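Local atomic coordinates of putative regulatory protein SCO4313 (Streptomyces coelicolor, PDB entry 2OI8), a protein that probably binds regulatory DNA and controls transcription as a member of the TetR family of repressor-like proteins. Residues A[92-97]-A[205-210]; A[19-24]-A[44-49]. All coordinates share one frame; numbering follows the deposited sequence.

The two contacts lie in different parts of an all-helical chain and come one after the other along it: interaction 2 closes before interaction 1 opens. Interaction 2 joins helix 14-32 to the end of helix 39-45 and the turn after it, within the predicted helix-turn-helix region. Interaction 1 pairs helix 89-102 with helix 202-213 in the C-terminal part, where the second subunit also packs. Their centres are 37 Å apart, on opposite sides of the chain's centre, and their nearest atoms about 20 Å apart. Helix 60-84 packs against residues of both regions. This separation is consistent with the TetR plan, a small DNA-reading head on a larger regulatory and dimerising body.

Interaction 1: residues A[92-97]-A[205-210]; sequences LAHALR and LFEAEL
R97 and F206 meet with the arginine chain lying over one face of the phenyl ring. CD of R97 stands 3.8 Å from the centroid of the F206 ring and 7° off its normal, which identifies a CH-pi contact over the middle of the face. Both side chains start with CG anti to the backbone N, which sends each out toward the other helix; the arginine stays extended to NE. The two run past each other in opposite directions. The guanidinium does not stack: its plane is turned 53° from the ring, and NH1 of R97 comes 3.4 Å from CD2 of F206 while forming a salt bridge with E190. At its far end the ring meets backbone, CZ of F206 lying 3.3 Å from O of A93, with that oxygen near the ring plane at the edge. The same oxygen accepts the helical bond from the R97 nitrogen.

One turn away, A93 turns its methyl to L210, CB to CD1 3.6 Å. Beyond it, the E207 carboxylate lies at the edge of the H94 ring, the two planes nearly parallel. A water is placed between them in the imidazole plane, 3.2 Å from NE2 of H94; its distance to OE1 of E207, 2.5 Å, is unusually short and therefore doubtful.

This is helix-helix packing within the tetracyclin repressor-like C-terminal domain. The axes of the two segments run roughly antiparallel, at 147°, and approach to 11.3 Å, a spacing bridged by the phenyl ring and the arginine chain. Helix 170-191 packs against this pair, with F179 and L183 on A93 and V186 on F206, while helix 60-84 covers A95 and L96. From helix 202-213, E209 reaches the second subunit, salt-bridged to R182 of that chain.

Interaction 2: residues A[19-24]-A[44-49]; sequences AEIKDH and KRMGMS
H24 and M46, a selenomethionine, both place CG anti to their own carbonyl carbon (chi1 -66° for M46), and the M46 chain then runs extended through chi2 before bending at chi3. This carries SE of M46 to 3.5 Å from CD1 of I21, an apolar contact in which the two side chains cross at about a right angle. The isoleucine reaches it through the CG1 branch. On the way, CG of M46 passes 3.7 Å from CD2 of H24. The selenium itself is 4.8 Å from the imidazole centroid and 70° off the normal, an oblique approach.

R45, its chain bent at chi2 and chi3, brings NH1 to the ND1 and CE1 atoms of the same imidazole, whereas CG of M46 meets CD2 and NE2; both come obliquely to the ring. The ring and guanidinium planes are 63° apart, and CE1 of H24 sits over one face of the guanidinium, 3.2 Å from NH1 of R45. ND1 of H24 is hydrogen-bonded to E27, which limits the rotation of the ring; that carboxylate also forms a long, weak ion pair with R45.

G47, with positive phi, is the C-prime residue of a Schellman motif that ends helix 39-45; S49 then occupies the N-cap position of helix 50-54. These residues belong to the predicted helix-turn-helix. Helix 14-32 packs beside this turn, while L53 of helix 50-54 and F57 in the following loop also touch I21.

Interaction 1: residues A[92-97]-A[205-210]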
ATOM      1  N   LEU A  92      -7.778   5.570 -18.565  1.00 13.65           N
ATOM      2  CA  LEU A  92      -6.493   5.358 -17.924  1.00 12.41           C
ATOM      3  C   LEU A  92      -6.668   4.788 -16.513  1.00 11.98           C
ATOM      4  O   LEU A  92      -5.994   3.842 -16.141  1.00 11.58           O
ATOM      5  CB  LEU A  92      -5.729   6.678 -17.897  1.00 12.25           C
ATOM      6  CG  LEU A  92      -4.670   7.007 -18.955  1.00 11.11           C
ATOM      7  CD1 LEU A  92      -4.899   6.356 -20.287  1.00  9.22           C
ATOM      8  CD2 LEU A  92      -4.567   8.500 -19.098  1.00  9.79           C
ATOM      9  N   ALA A  93      -7.591   5.368 -15.752  1.00 11.61           N
ATOM     10  CA  ALA A  93      -7.978   4.861 -14.454  1.00 11.76           C
ATOM     11  C   ALA A  93      -8.424   3.386 -14.527  1.00 12.28           C
ATOM     12  O   ALA A  93      -8.030   2.560 -13.691  1.00 12.96           O
ATOM     13  CB  ALA A  93      -9.067   5.723 -13.878  1.00 11.47           C
ATOM     14  N   HIS A  94      -9.212   3.044 -15.533  1.00 12.23           N
ATOM     15  CA  HIS A  94      -9.657   1.666 -15.694  1.00 12.64           C
ATOM     16  C   HIS A  94      -8.566   0.703 -16.117  1.00 12.30           C
ATOM     17  O   HIS A  94      -8.587  -0.467 -15.735  1.00 12.65           O
ATOM     18  CB  HIS A  94     -10.816   1.607 -16.671  1.00 12.59           C
ATOM     19  CG  HIS A  94     -12.085   2.128 -16.091  1.00 14.81           C
ATOM     20  ND1 HIS A  94     -12.653   1.582 -14.959  1.00 15.50           N
ATOM     21  CD2 HIS A  94     -12.879   3.163 -16.458  1.00 16.64           C
ATOM     22  CE1 HIS A  94     -13.746   2.257 -14.657  1.00 18.19           C
ATOM     23  NE2 HIS A  94     -13.912   3.217 -15.554  1.00 18.07           N
ATOM     24  N   ALA A  95      -7.630   1.195 -16.920  1.00 11.84           N
ATOM     25  CA  ALA A  95      -6.436   0.432 -17.278  1.00 11.82           C
ATOM     26  C   ALA A  95      -5.657   0.078 -15.987  1.00 11.32           C
ATOM     27  O   ALA A  95      -5.270  -1.084 -15.749  1.00 11.03           O
ATOM     28  CB  ALA A  95      -5.564   1.250 -18.223  1.00 11.36           C
ATOM     29  N   LEU A  96      -5.480   1.084 -15.148  1.00 10.62           N
ATOM     30  CA  LEU A  96      -4.729   0.917 -13.909  1.00 11.51           C
ATOM     31  C   LEU A  96      -5.394  -0.103 -12.965  1.00 10.75           C
ATOM     32  O   LEU A  96      -4.689  -0.859 -12.313  1.00  9.88           O
ATOM     33  CB  LEU A  96      -4.524   2.279 -13.207  1.00 11.30           C
ATOM     34  CG  LEU A  96      -3.750   2.241 -11.875  1.00 13.25           C
ATOM     35  CD1 LEU A  96      -2.313   1.646 -12.042  1.00 13.21           C
ATOM     36  CD2 LEU A  96      -3.718   3.608 -11.156  1.00 11.85           C
ATOM     37  N   ARG A  97      -6.741  -0.124 -12.932  1.00 10.80           N
ATOM     38  CA  ARG A  97      -7.502  -0.988 -12.021  1.00 10.10           C
ATOM     39  C   ARG A  97      -7.279  -2.441 -12.376  1.00  9.79           C
ATOM     40  O   ARG A  97      -6.976  -3.267 -11.499  1.00  9.99           O
ATOM     41  CB  ARG A  97      -9.004  -0.658 -12.042  1.00 10.36           C
ATOM     42  CG  ARG A  97      -9.834  -1.438 -10.999  1.00  9.55           C
ATOM     43  CD  ARG A  97     -11.204  -0.822 -10.702  1.00  9.36           C
ATOM     44  NE  ARG A  97     -11.963  -1.690  -9.804  1.00  9.40           N
ATOM     45  CZ  ARG A  97     -11.866  -1.653  -8.468  1.00 11.70           C
ATOM     46  NH1 ARG A  97     -11.067  -0.772  -7.894  1.00 12.96           N
ATOM     47  NH2 ARG A  97     -12.559  -2.486  -7.689  1.00 10.19           N
ATOM     48  N   LEU A 205     -16.899   2.833  -5.177  1.00 15.14           N
ATOM     49  CA  LEU A 205     -15.968   3.785  -4.545  1.00 14.58           C
ATOM     50  C   LEU A 205     -14.899   4.286  -5.532  1.00 14.39           C
ATOM     51  O   LEU A 205     -14.688   5.494  -5.664  1.00 14.36           O
ATOM     52  CB  LEU A 205     -15.318   3.210  -3.279  1.00 13.96           C
ATOM     53  CG  LEU A 205     -14.167   4.075  -2.739  1.00 13.92           C
ATOM     54  CD1 LEU A 205     -14.588   5.505  -2.373  1.00 12.56           C
ATOM     55  CD2 LEU A 205     -13.445   3.406  -1.575  1.00 14.13           C
ATOM     56  N   PHE A 206     -14.267   3.356  -6.237  1.00 14.07           N
ATOM     57  CA  PHE A 206     -13.260   3.678  -7.234  1.00 14.47           C
ATOM     58  C   PHE A 206     -13.849   4.576  -8.312  1.00 15.22           C
ATOM     59  O   PHE A 206     -13.238   5.594  -8.660  1.00 15.40           O
ATOM     60  CB  PHE A 206     -12.692   2.385  -7.845  1.00 14.07           C
ATOM     61  CG  PHE A 206     -11.599   2.611  -8.859  1.00 13.58           C
ATOM     62  CD1 PHE A 206     -11.905   2.982 -10.174  1.00 11.76           C
ATOM     63  CD2 PHE A 206     -10.265   2.431  -8.511  1.00 11.92           C
ATOM     64  CE1 PHE A 206     -10.881   3.177 -11.127  1.00 11.25           C
ATOM     65  CE2 PHE A 206      -9.225   2.639  -9.459  1.00 11.20           C
ATOM     66  CZ  PHE A 206      -9.539   3.004 -10.767  1.00 11.28           C
ATOM     67  N   GLU A 207     -15.025   4.200  -8.835  1.00 15.84           N
ATOM     68  CA  GLU A 207     -15.767   5.047  -9.786  1.00 16.94           C
ATOM     69  C   GLU A 207     -16.050   6.443  -9.249  1.00 17.28           C
ATOM     70  O   GLU A 207     -15.932   7.428  -9.997  1.00 17.41           O
ATOM     71  CB  GLU A 207     -17.116   4.433 -10.207  1.00 16.96           C
ATOM     72  CG  GLU A 207     -17.054   3.349 -11.250  1.00 18.10           C
ATOM     73  CD  GLU A 207     -16.127   3.681 -12.390  1.00 20.07           C
ATOM     74  OE1 GLU A 207     -16.480   4.519 -13.256  1.00 21.10           O
ATOM     75  OE2 GLU A 207     -15.031   3.087 -12.414  1.00 20.35           O
ATOM     76  N   ALA A 208     -16.471   6.516  -7.984  1.00 17.21           N
ATOM     77  CA  ALA A 208     -16.764   7.795  -7.359  1.00 17.81           C
ATOM     78  C   ALA A 208     -15.498   8.657  -7.316  1.00 18.71           C
ATOM     79  O   ALA A 208     -15.515   9.806  -7.765  1.00 19.08           O
ATOM     80  CB  ALA A 208     -17.333   7.604  -5.981  1.00 17.35           C
ATOM     81  N   GLU A 209     -14.399   8.095  -6.817  1.00 19.17           N
ATOM     82  CA  GLU A 209     -13.143   8.834  -6.700  1.00 20.03           C
ATOM     83  C   GLU A 209     -12.629   9.328  -8.041  1.00 21.07           C
ATOM     84  O   GLU A 209     -12.112  10.432  -8.136  1.00 20.61           O
ATOM     85  CB  GLU A 209     -12.082   7.997  -5.990  1.00 19.36           C
ATOM     86  CG  GLU A 209     -12.272   7.949  -4.489  1.00 17.98           C
ATOM     87  CD  GLU A 209     -12.078   9.302  -3.847  1.00 18.63           C
ATOM     88  OE1 GLU A 209     -10.919   9.714  -3.669  1.00 19.29           O
ATOM     89  OE2 GLU A 209     -13.078   9.975  -3.521  1.00 18.47           O
ATOM     90  N   LEU A 210     -12.788   8.499  -9.070  1.00 22.92           N
ATOM     91  CA  LEU A 210     -12.433   8.865 -10.426  1.00 24.57           C
ATOM     92  C   LEU A 210     -13.289  10.041 -10.881  1.00 26.61           C
ATOM     93  O   LEU A 210     -12.769  11.069 -11.300  1.00 26.70           O
ATOM     94  CB  LEU A 210     -12.619   7.667 -11.363  1.00 24.36           C
ATOM     95  CG  LEU A 210     -12.633   7.882 -12.886  1.00 23.94           C
ATOM     96  CD1 LEU A 210     -11.317   8.473 -13.415  1.00 22.34           C
ATOM     97  CD2 LEU A 210     -12.934   6.568 -13.568  1.00 23.86           C
TER
HETATM   98  O   HOH W   1     -16.202   5.415 -15.578  1.00 73.23           O

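Interaction 2: residues A[19-24]-A[44-49]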
ATOM      1  N   ALA A  19      13.410 -16.194 -17.956  1.00 14.77           N
ATOM      2  CA  ALA A  19      11.959 -16.078 -17.813  1.00 14.40           C
ATOM      3  C   ALA A  19      11.400 -17.181 -16.920  1.00 14.57           C
ATOM      4  O   ALA A  19      10.512 -16.921 -16.121  1.00 14.65           O
ATOM      5  CB  ALA A  19      11.268 -16.038 -19.161  1.00 13.43           C
ATOM      6  N   GLU A  20      11.936 -18.397 -17.027  1.00 14.95           N
ATOM      7  CA  GLU A  20      11.578 -19.459 -16.090  1.00 16.15           C
ATOM      8  C   GLU A  20      12.038 -19.165 -14.664  1.00 16.34           C
ATOM      9  O   GLU A  20      11.296 -19.430 -13.711  1.00 16.60           O
ATOM     10  CB  GLU A  20      12.156 -20.788 -16.539  1.00 16.24           C
ATOM     11  CG  GLU A  20      11.263 -21.533 -17.485  1.00 20.07           C
ATOM     12  CD  GLU A  20      10.145 -22.285 -16.763  1.00 25.51           C
ATOM     13  OE1 GLU A  20       9.074 -21.668 -16.484  1.00 28.35           O
ATOM     14  OE2 GLU A  20      10.334 -23.503 -16.489  1.00 25.89           O
ATOM     15  N   ILE A  21      13.264 -18.639 -14.527  1.00 16.46           N
ATOM     16  CA  ILE A  21      13.804 -18.272 -13.227  1.00 16.65           C
ATOM     17  C   ILE A  21      12.848 -17.278 -12.595  1.00 16.69           C
ATOM     18  O   ILE A  21      12.442 -17.455 -11.444  1.00 16.22           O
ATOM     19  CB  ILE A  21      15.150 -17.530 -13.287  1.00 16.75           C
ATOM     20  CG1 ILE A  21      16.173 -18.198 -14.218  1.00 18.45           C
ATOM     21  CG2 ILE A  21      15.708 -17.308 -11.858  1.00 15.74           C
ATOM     22  CD1 ILE A  21      16.647 -19.525 -13.796  1.00 20.43           C
ATOM     23  N   LYS A  22      12.506 -16.238 -13.366  1.00 16.50           N
ATOM     24  CA  LYS A  22      11.649 -15.156 -12.894  1.00 16.33           C
ATOM     25  C   LYS A  22      10.286 -15.675 -12.503  1.00 17.04           C
ATOM     26  O   LYS A  22       9.793 -15.319 -11.423  1.00 17.00           O
ATOM     27  CB  LYS A  22      11.556 -14.026 -13.917  1.00 15.47           C
ATOM     28  CG  LYS A  22      12.828 -13.186 -13.908  1.00 14.26           C
ATOM     29  CD  LYS A  22      12.712 -11.888 -14.662  1.00 12.26           C
ATOM     30  CE  LYS A  22      12.487 -12.137 -16.151  1.00 11.78           C
ATOM     31  NZ  LYS A  22      12.749 -10.873 -16.876  1.00 11.91           N
ATOM     32  N   ASP A  23       9.705 -16.533 -13.357  1.00 17.42           N
ATOM     33  CA  ASP A  23       8.504 -17.293 -13.019  1.00 18.27           C
ATOM     34  C   ASP A  23       8.581 -17.963 -11.652  1.00 18.56           C
ATOM     35  O   ASP A  23       7.722 -17.716 -10.812  1.00 19.64           O
ATOM     36  CB  ASP A  23       8.194 -18.356 -14.077  1.00 19.16           C
ATOM     37  CG  ASP A  23       7.247 -17.857 -15.147  1.00 20.65           C
ATOM     38  OD1 ASP A  23       6.959 -16.642 -15.176  1.00 23.41           O
ATOM     39  OD2 ASP A  23       6.789 -18.678 -15.967  1.00 24.52           O
ATOM     40  N   HIS A  24       9.591 -18.792 -11.397  1.00 18.12           N
ATOM     41  CA  HIS A  24       9.659 -19.431 -10.076  1.00 18.23           C
ATOM     42  C   HIS A  24       9.816 -18.436  -8.950  1.00 17.87           C
ATOM     43  O   HIS A  24       9.347 -18.686  -7.838  1.00 18.64           O
ATOM     44  CB  HIS A  24      10.743 -20.505 -10.004  1.00 18.26           C
ATOM     45  CG  HIS A  24      10.514 -21.614 -10.973  1.00 19.17           C
ATOM     46  ND1 HIS A  24       9.397 -22.419 -10.919  1.00 20.21           N
ATOM     47  CD2 HIS A  24      11.216 -22.012 -12.060  1.00 18.83           C
ATOM     48  CE1 HIS A  24       9.433 -23.282 -11.919  1.00 20.30           C
ATOM     49  NE2 HIS A  24      10.527 -23.057 -12.624  1.00 20.51           N
ATOM     50  N   LYS A  44      17.614 -25.401  -6.702  1.00 26.86           N
ATOM     51  CA  LYS A  44      17.126 -26.712  -6.269  1.00 27.29           C
ATOM     52  C   LYS A  44      15.794 -27.039  -6.943  1.00 27.65           C
ATOM     53  O   LYS A  44      15.579 -28.184  -7.338  1.00 27.79           O
ATOM     54  CB  LYS A  44      17.022 -26.797  -4.723  1.00 27.11           C
ATOM     55  N   ARG A  45      14.929 -26.035  -7.122  1.00 28.12           N
ATOM     56  CA  ARG A  45      13.633 -26.254  -7.790  1.00 28.80           C
ATOM     57  C   ARG A  45      13.752 -26.687  -9.249  1.00 29.53           C
ATOM     58  O   ARG A  45      12.938 -27.470  -9.739  1.00 29.41           O
ATOM     59  CB  ARG A  45      12.733 -25.029  -7.699  1.00 28.34           C
ATOM     60  CG  ARG A  45      11.347 -25.370  -7.185  1.00 28.26           C
ATOM     61  CD  ARG A  45      10.246 -25.092  -8.168  1.00 25.93           C
ATOM     62  NE  ARG A  45       9.988 -26.223  -9.031  1.00 25.76           N
ATOM     63  CZ  ARG A  45       8.940 -26.325  -9.841  1.00 24.98           C
ATOM     64  NH1 ARG A  45       8.018 -25.370  -9.877  1.00 25.95           N
ATOM     65  NH2 ARG A  45       8.803 -27.395 -10.597  1.00 22.86           N
HETATM   66  N   MSE A  46      14.768 -26.168  -9.932  1.00 30.65           N
HETATM   67  CA  MSE A  46      14.981 -26.459 -11.337  1.00 32.13           C
HETATM   68  C   MSE A  46      16.047 -27.514 -11.545  1.00 31.96           C
HETATM   69  O   MSE A  46      16.431 -27.778 -12.671  1.00 32.47           O
HETATM   70  CB  MSE A  46      15.376 -25.185 -12.078  1.00 31.84           C
HETATM   71  CG  MSE A  46      14.277 -24.136 -12.141  1.00 32.82           C
HETATM   72 SE   MSE A  46      14.907 -22.389 -12.797  1.00 35.52          SE
HETATM   73  CE  MSE A  46      15.322 -22.942 -14.666  1.00 31.74           C
ATOM     74  N   GLY A  47      16.537 -28.111 -10.468  1.00 32.70           N
ATOM     75  CA  GLY A  47      17.601 -29.116 -10.554  1.00 33.61           C
ATOM     76  C   GLY A  47      18.911 -28.638 -11.171  1.00 34.67           C
ATOM     77  O   GLY A  47      19.614 -29.409 -11.831  1.00 34.11           O
HETATM   78  N   MSE A  48      19.235 -27.362 -10.956  1.00 36.04           N
HETATM   79  CA  MSE A  48      20.509 -26.785 -11.392  1.00 38.00           C
HETATM   80  C   MSE A  48      21.459 -26.599 -10.226  1.00 36.88           C
HETATM   81  O   MSE A  48      21.054 -26.651  -9.054  1.00 36.88           O
HETATM   82  CB  MSE A  48      20.286 -25.420 -12.026  1.00 37.71           C
HETATM   83  CG  MSE A  48      19.821 -25.431 -13.457  1.00 39.40           C
HETATM   84 SE   MSE A  48      19.020 -23.685 -13.858  1.00 44.16          SE
HETATM   85  CE  MSE A  48      20.597 -22.535 -13.664  1.00 43.54           C
ATOM     86  N   SER A  49      22.726 -26.367 -10.549  1.00 36.60           N
ATOM     87  CA  SER A  49      23.703 -25.987  -9.528  1.00 36.28           C
ATOM     88  C   SER A  49      23.458 -24.538  -9.081  1.00 35.57           C
ATOM     89  O   SER A  49      23.176 -23.664  -9.906  1.00 35.43           O
ATOM     90  CB  SER A  49      25.138 -26.189 -10.028  1.00 36.29           C
ATOM     91  OG  SER A  49      25.273 -25.796 -11.387  1.00 37.24           O
TER